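Local atomic coordinates of purine nucleoside phosphorylase (Thermus thermophilus, PDB entry 1ODK), a protein that catalyses the reversible phosphorolysis of purine nucleosides, probably releasing the free purine base and a pentose 1-phosphate. Residues R149-T162 against R172-A184. Numbering follows the deposited sequence.
Sequences RVGLVASEDAFYAT and RYGVLAFEMEASA
Met180 lies along the chain from Glu156 to Phe159 and meets something different at each step. Its CB and CG lie against Glu156 O, Met180 CG at 3.4 Å; Met180 SD sits 3.9 Å from Phe159 CD1, an oblique Met-aromatic contact. A bend at chi3 (68°) then turns Met180 CE back to within 3.4 Å of Asp157 O. Strand 152-156 pairs in parallel with strand 175-179: Ala154 N donates to Ala177 O, Glu179 N to Ala154 O, and Glu156 N to Glu179 O. The pair illustrates how two strands carry different chemistry on their two faces. On one, Ala154 CB stands over the Phe178 ring, 4.1 Å from its centroid, while Thr162 CG2 covers the opposite ring face. The extended Glu156 chain crosses Phe178 at about a right angle, Glu156 CD 3.8 Å from Phe178 CD2; Thr162 OG1 and Gln118 of a neighbouring subunit both donate to Glu156 OE2. Replacing Glu156 by an alanine is likely to leave both donors without their acceptor and uncover part of Phe178. On the other, Ser155 OG gives a very short bond to Glu179 OE2 and accepts from Ser183 N at 2.8 Å, pinning the start of helix 182-192; Glu179 OE1 takes the N-H groups of Glu181 and Ala182. The two strands and helix 164-171 form a beta-alpha-beta unit of the nucleoside phosphorylase fold, and, as in hexameric relatives, the Glu-Met-Glu segment 179-181 probably borders the ribose site.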
loop_
_atom_site.group_PDB
_atom_site.type_symbol
_atom_site.label_atom_id
_atom_site.label_comp_id
_atom_site.label_asym_id
_atom_site.label_seq_id
_atom_site.Cartn_x
_atom_site.Cartn_y
_atom_site.Cartn_z
ATOM N N ARG B 149 26.651 1.077 21.139
ATOM C CA ARG B 149 25.896 2.181 20.563
ATOM C C ARG B 149 24.446 2.006 21.004
ATOM O O ARG B 149 24.022 0.905 21.363
ATOM C CB ARG B 149 25.983 2.159 19.029
ATOM C CG ARG B 149 27.373 2.426 18.453
ATOM C CD ARG B 149 27.852 3.833 18.782
ATOM N NE ARG B 149 26.921 4.846 18.289
ATOM C CZ ARG B 149 26.765 5.163 17.006
ATOM N NH1 ARG B 149 27.487 4.552 16.073
ATOM N NH2 ARG B 149 25.865 6.073 16.654
ATOM N N VAL B 150 23.692 3.097 20.990
ATOM C CA VAL B 150 22.292 3.059 21.375
ATOM C C VAL B 150 21.482 3.678 20.238
ATOM O O VAL B 150 21.707 4.827 19.848
ATOM C CB VAL B 150 22.056 3.849 22.683
ATOM C CG1 VAL B 150 20.594 3.764 23.095
ATOM C CG2 VAL B 150 22.950 3.295 23.789
ATOM N N GLY B 151 20.550 2.909 19.690
ATOM C CA GLY B 151 19.756 3.435 18.598
ATOM C C GLY B 151 18.881 2.427 17.886
ATOM O O GLY B 151 18.527 1.377 18.426
ATOM N N LEU B 152 18.543 2.759 16.647
ATOM C CA LEU B 152 17.673 1.921 15.838
ATOM C C LEU B 152 18.323 0.757 15.124
ATOM O O LEU B 152 19.474 0.828 14.689
ATOM C CB LEU B 152 16.982 2.764 14.763
ATOM C CG LEU B 152 15.953 3.815 15.160
ATOM C CD1 LEU B 152 15.540 4.588 13.909
ATOM C CD2 LEU B 152 14.751 3.140 15.818
ATOM N N VAL B 153 17.552 -0.318 15.003
ATOM C CA VAL B 153 17.967 -1.479 14.238
ATOM C C VAL B 153 16.779 -1.636 13.301
ATOM O O VAL B 153 15.752 -0.978 13.481
ATOM C CB VAL B 153 18.127 -2.778 15.096
ATOM C CG1 VAL B 153 19.274 -2.615 16.084
ATOM C CG2 VAL B 153 16.821 -3.117 15.813
ATOM N N ALA B 154 16.920 -2.469 12.283
ATOM C CA ALA B 154 15.820 -2.716 11.367
ATOM C C ALA B 154 15.610 -4.222 11.379
ATOM O O ALA B 154 16.566 -4.979 11.205
ATOM C CB ALA B 154 16.177 -2.237 9.951
ATOM N N SER B 155 14.373 -4.648 11.620
ATOM C CA SER B 155 14.035 -6.068 11.630
ATOM C C SER B 155 13.491 -6.410 10.241
ATOM O O SER B 155 12.438 -5.909 9.834
ATOM C CB SER B 155 12.968 -6.360 12.695
ATOM O OG SER B 155 13.405 -5.985 13.992
ATOM N N GLU B 156 14.207 -7.262 9.514
ATOM C CA GLU B 156 13.793 -7.635 8.164
ATOM C C GLU B 156 13.442 -9.112 8.041
ATOM O O GLU B 156 13.744 -9.909 8.934
ATOM C CB GLU B 156 14.913 -7.306 7.181
ATOM C CG GLU B 156 16.192 -8.048 7.490
ATOM C CD GLU B 156 17.269 -7.798 6.469
ATOM O OE1 GLU B 156 18.399 -8.280 6.677
ATOM O OE2 GLU B 156 16.981 -7.125 5.458
ATOM N N ASP B 157 12.819 -9.464 6.918
ATOM C CA ASP B 157 12.403 -10.838 6.625
ATOM C C ASP B 157 13.340 -11.555 5.656
ATOM O O ASP B 157 13.631 -12.738 5.831
ATOM C CB ASP B 157 10.996 -10.851 6.011
ATOM C CG ASP B 157 9.894 -10.754 7.047
ATOM O OD1 ASP B 157 8.735 -10.516 6.647
ATOM O OD2 ASP B 157 10.177 -10.923 8.251
ATOM N N ALA B 158 13.795 -10.840 4.628
ATOM C CA ALA B 158 14.663 -11.426 3.603
ATOM C C ALA B 158 16.147 -11.093 3.754
ATOM O O ALA B 158 16.658 -10.155 3.139
ATOM C CB ALA B 158 14.172 -11.013 2.211
ATOM N N PHE B 159 16.825 -11.896 4.570
ATOM C CA PHE B 159 18.252 -11.757 4.852
ATOM C C PHE B 159 19.085 -11.511 3.590
ATOM O O PHE B 159 19.935 -10.622 3.555
ATOM C CB PHE B 159 18.736 -13.040 5.542
ATOM C CG PHE B 159 20.163 -12.991 6.015
ATOM C CD1 PHE B 159 20.482 -12.458 7.261
ATOM C CD2 PHE B 159 21.189 -13.491 5.220
ATOM C CE1 PHE B 159 21.805 -12.426 7.709
ATOM C CE2 PHE B 159 22.520 -13.462 5.659
ATOM C CZ PHE B 159 22.827 -12.931 6.903
ATOM N N TYR B 160 18.834 -12.299 2.552
ATOM C CA TYR B 160 19.603 -12.184 1.324
ATOM C C TYR B 160 19.111 -11.173 0.293
ATOM O O TYR B 160 19.653 -11.102 -0.800
ATOM C CB TYR B 160 19.758 -13.571 0.680
ATOM C CG TYR B 160 20.711 -14.468 1.444
ATOM C CD1 TYR B 160 20.242 -15.488 2.278
ATOM C CD2 TYR B 160 22.088 -14.249 1.382
ATOM C CE1 TYR B 160 21.131 -16.267 3.034
ATOM C CE2 TYR B 160 22.978 -15.014 2.132
ATOM C CZ TYR B 160 22.497 -16.017 2.955
ATOM O OH TYR B 160 23.391 -16.747 3.709
ATOM N N ALA B 161 18.101 -10.383 0.642
ATOM C CA ALA B 161 17.581 -9.381 -0.280
ATOM C C ALA B 161 18.280 -8.030 -0.111
ATOM O O ALA B 161 18.499 -7.308 -1.083
ATOM C CB ALA B 161 16.073 -9.210 -0.073
ATOM N N THR B 162 18.635 -7.689 1.121
ATOM C CA THR B 162 19.270 -6.402 1.399
ATOM C C THR B 162 20.694 -6.239 0.878
ATOM O O THR B 162 21.596 -6.976 1.263
ATOM C CB THR B 162 19.252 -6.112 2.908
ATOM O OG1 THR B 162 17.897 -6.153 3.371
ATOM C CG2 THR B 162 19.838 -4.727 3.205
ATOM N N ARG B 172 21.205 6.306 6.725
ATOM C CA ARG B 172 21.001 7.747 6.650
ATOM C C ARG B 172 19.729 8.133 7.393
ATOM O O ARG B 172 19.490 9.308 7.663
ATOM C CB ARG B 172 20.939 8.212 5.189
ATOM C CG ARG B 172 22.279 8.097 4.465
ATOM C CD ARG B 172 22.312 8.926 3.185
ATOM N NE ARG B 172 21.596 8.298 2.078
ATOM C CZ ARG B 172 22.105 7.343 1.303
ATOM N NH1 ARG B 172 23.341 6.903 1.511
ATOM N NH2 ARG B 172 21.381 6.830 0.317
ATOM N N TYR B 173 18.922 7.131 7.738
ATOM C CA TYR B 173 17.689 7.364 8.479
ATOM C C TYR B 173 17.816 6.885 9.927
ATOM O O TYR B 173 16.820 6.749 10.635
ATOM C CB TYR B 173 16.515 6.677 7.779
ATOM C CG TYR B 173 16.133 7.373 6.496
ATOM C CD1 TYR B 173 15.102 8.311 6.469
ATOM C CD2 TYR B 173 16.851 7.149 5.321
ATOM C CE1 TYR B 173 14.796 9.013 5.305
ATOM C CE2 TYR B 173 16.557 7.848 4.149
ATOM C CZ TYR B 173 15.528 8.779 4.150
ATOM O OH TYR B 173 15.247 9.485 3.003
ATOM N N GLY B 174 19.050 6.628 10.355
ATOM C CA GLY B 174 19.289 6.209 11.726
ATOM C C GLY B 174 19.464 4.729 12.018
ATOM O O GLY B 174 19.764 4.364 13.159
ATOM N N VAL B 175 19.287 3.869 11.016
ATOM C CA VAL B 175 19.442 2.434 11.242
ATOM C C VAL B 175 20.911 2.082 11.432
ATOM O O VAL B 175 21.745 2.346 10.569
ATOM C CB VAL B 175 18.875 1.605 10.069
ATOM C CG1 VAL B 175 19.131 0.105 10.310
ATOM C CG2 VAL B 175 17.385 1.875 9.923
ATOM N N LEU B 176 21.223 1.479 12.569
ATOM C CA LEU B 176 22.600 1.107 12.870
ATOM C C LEU B 176 22.966 -0.252 12.301
ATOM O O LEU B 176 24.090 -0.458 11.854
ATOM C CB LEU B 176 22.813 1.083 14.380
ATOM C CG LEU B 176 22.538 2.382 15.132
ATOM C CD1 LEU B 176 22.698 2.144 16.625
ATOM C CD2 LEU B 176 23.494 3.467 14.650
ATOM N N ALA B 177 22.014 -1.179 12.328
ATOM C CA ALA B 177 22.256 -2.530 11.842
ATOM C C ALA B 177 20.937 -3.238 11.564
ATOM O O ALA B 177 19.868 -2.746 11.934
ATOM C CB ALA B 177 23.059 -3.314 12.887
ATOM N N PHE B 178 21.027 -4.394 10.912
ATOM C CA PHE B 178 19.863 -5.201 10.575
ATOM C C PHE B 178 19.865 -6.525 11.330
ATOM O O PHE B 178 20.902 -7.162 11.487
ATOM C CB PHE B 178 19.833 -5.527 9.074
ATOM C CG PHE B 178 19.510 -4.358 8.199
ATOM C CD1 PHE B 178 20.428 -3.328 8.024
ATOM C CD2 PHE B 178 18.281 -4.284 7.554
ATOM C CE1 PHE B 178 20.127 -2.233 7.216
ATOM C CE2 PHE B 178 17.968 -3.193 6.742
ATOM C CZ PHE B 178 18.894 -2.167 6.575
ATOM N N GLU B 179 18.692 -6.931 11.799
ATOM C CA GLU B 179 18.547 -8.211 12.480
ATOM C C GLU B 179 17.168 -8.726 12.062
ATOM O O GLU B 179 16.565 -8.157 11.148
ATOM C CB GLU B 179 18.715 -8.064 14.001
ATOM C CG GLU B 179 17.951 -6.936 14.642
ATOM C CD GLU B 179 16.517 -7.304 14.905
ATOM O OE1 GLU B 179 16.280 -8.211 15.729
ATOM O OE2 GLU B 179 15.632 -6.689 14.283
ATOM N N MET B 180 16.651 -9.773 12.691
ATOM C CA MET B 180 15.375 -10.313 12.221
ATOM C C MET B 180 14.360 -10.712 13.288
ATOM O O MET B 180 13.548 -11.610 13.053
ATOM C CB MET B 180 15.661 -11.535 11.333
ATOM C CG MET B 180 16.618 -11.262 10.167
ATOM S SD MET B 180 17.152 -12.773 9.301
ATOM C CE MET B 180 15.599 -13.263 8.545
ATOM N N GLU B 181 14.370 -10.057 14.442
ATOM C CA GLU B 181 13.437 -10.456 15.490
ATOM C C GLU B 181 12.866 -9.347 16.368
ATOM O O GLU B 181 11.727 -9.438 16.834
ATOM C CB GLU B 181 14.112 -11.488 16.405
ATOM C CG GLU B 181 14.437 -12.833 15.755
ATOM C CD GLU B 181 15.708 -12.834 14.918
ATOM O OE1 GLU B 181 15.936 -13.843 14.220
ATOM O OE2 GLU B 181 16.483 -11.848 14.956
ATOM N N ALA B 182 13.658 -8.307 16.594
ATOM C CA ALA B 182 13.273 -7.209 17.475
ATOM C C ALA B 182 11.890 -6.582 17.319
ATOM O O ALA B 182 11.168 -6.427 18.303
ATOM C CB ALA B 182 14.341 -6.116 17.420
ATOM N N SER B 183 11.520 -6.200 16.102
ATOM C CA SER B 183 10.222 -5.567 15.890
ATOM C C SER B 183 9.046 -6.352 16.490
ATOM O O SER B 183 8.212 -5.780 17.199
ATOM C CB SER B 183 9.989 -5.344 14.391
ATOM O OG SER B 183 9.917 -6.581 13.711
ATOM N N ALA B 184 8.986 -7.656 16.226
ATOM C CA ALA B 184 7.889 -8.485 16.738
ATOM C C ALA B 184 7.903 -8.601 18.259
ATOM O O ALA B 184 6.856 -8.570 18.908
ATOM C CB ALA B 184 7.941 -9.889 16.103
HETATM O O HOH W 1 19.961 5.171 15.668
#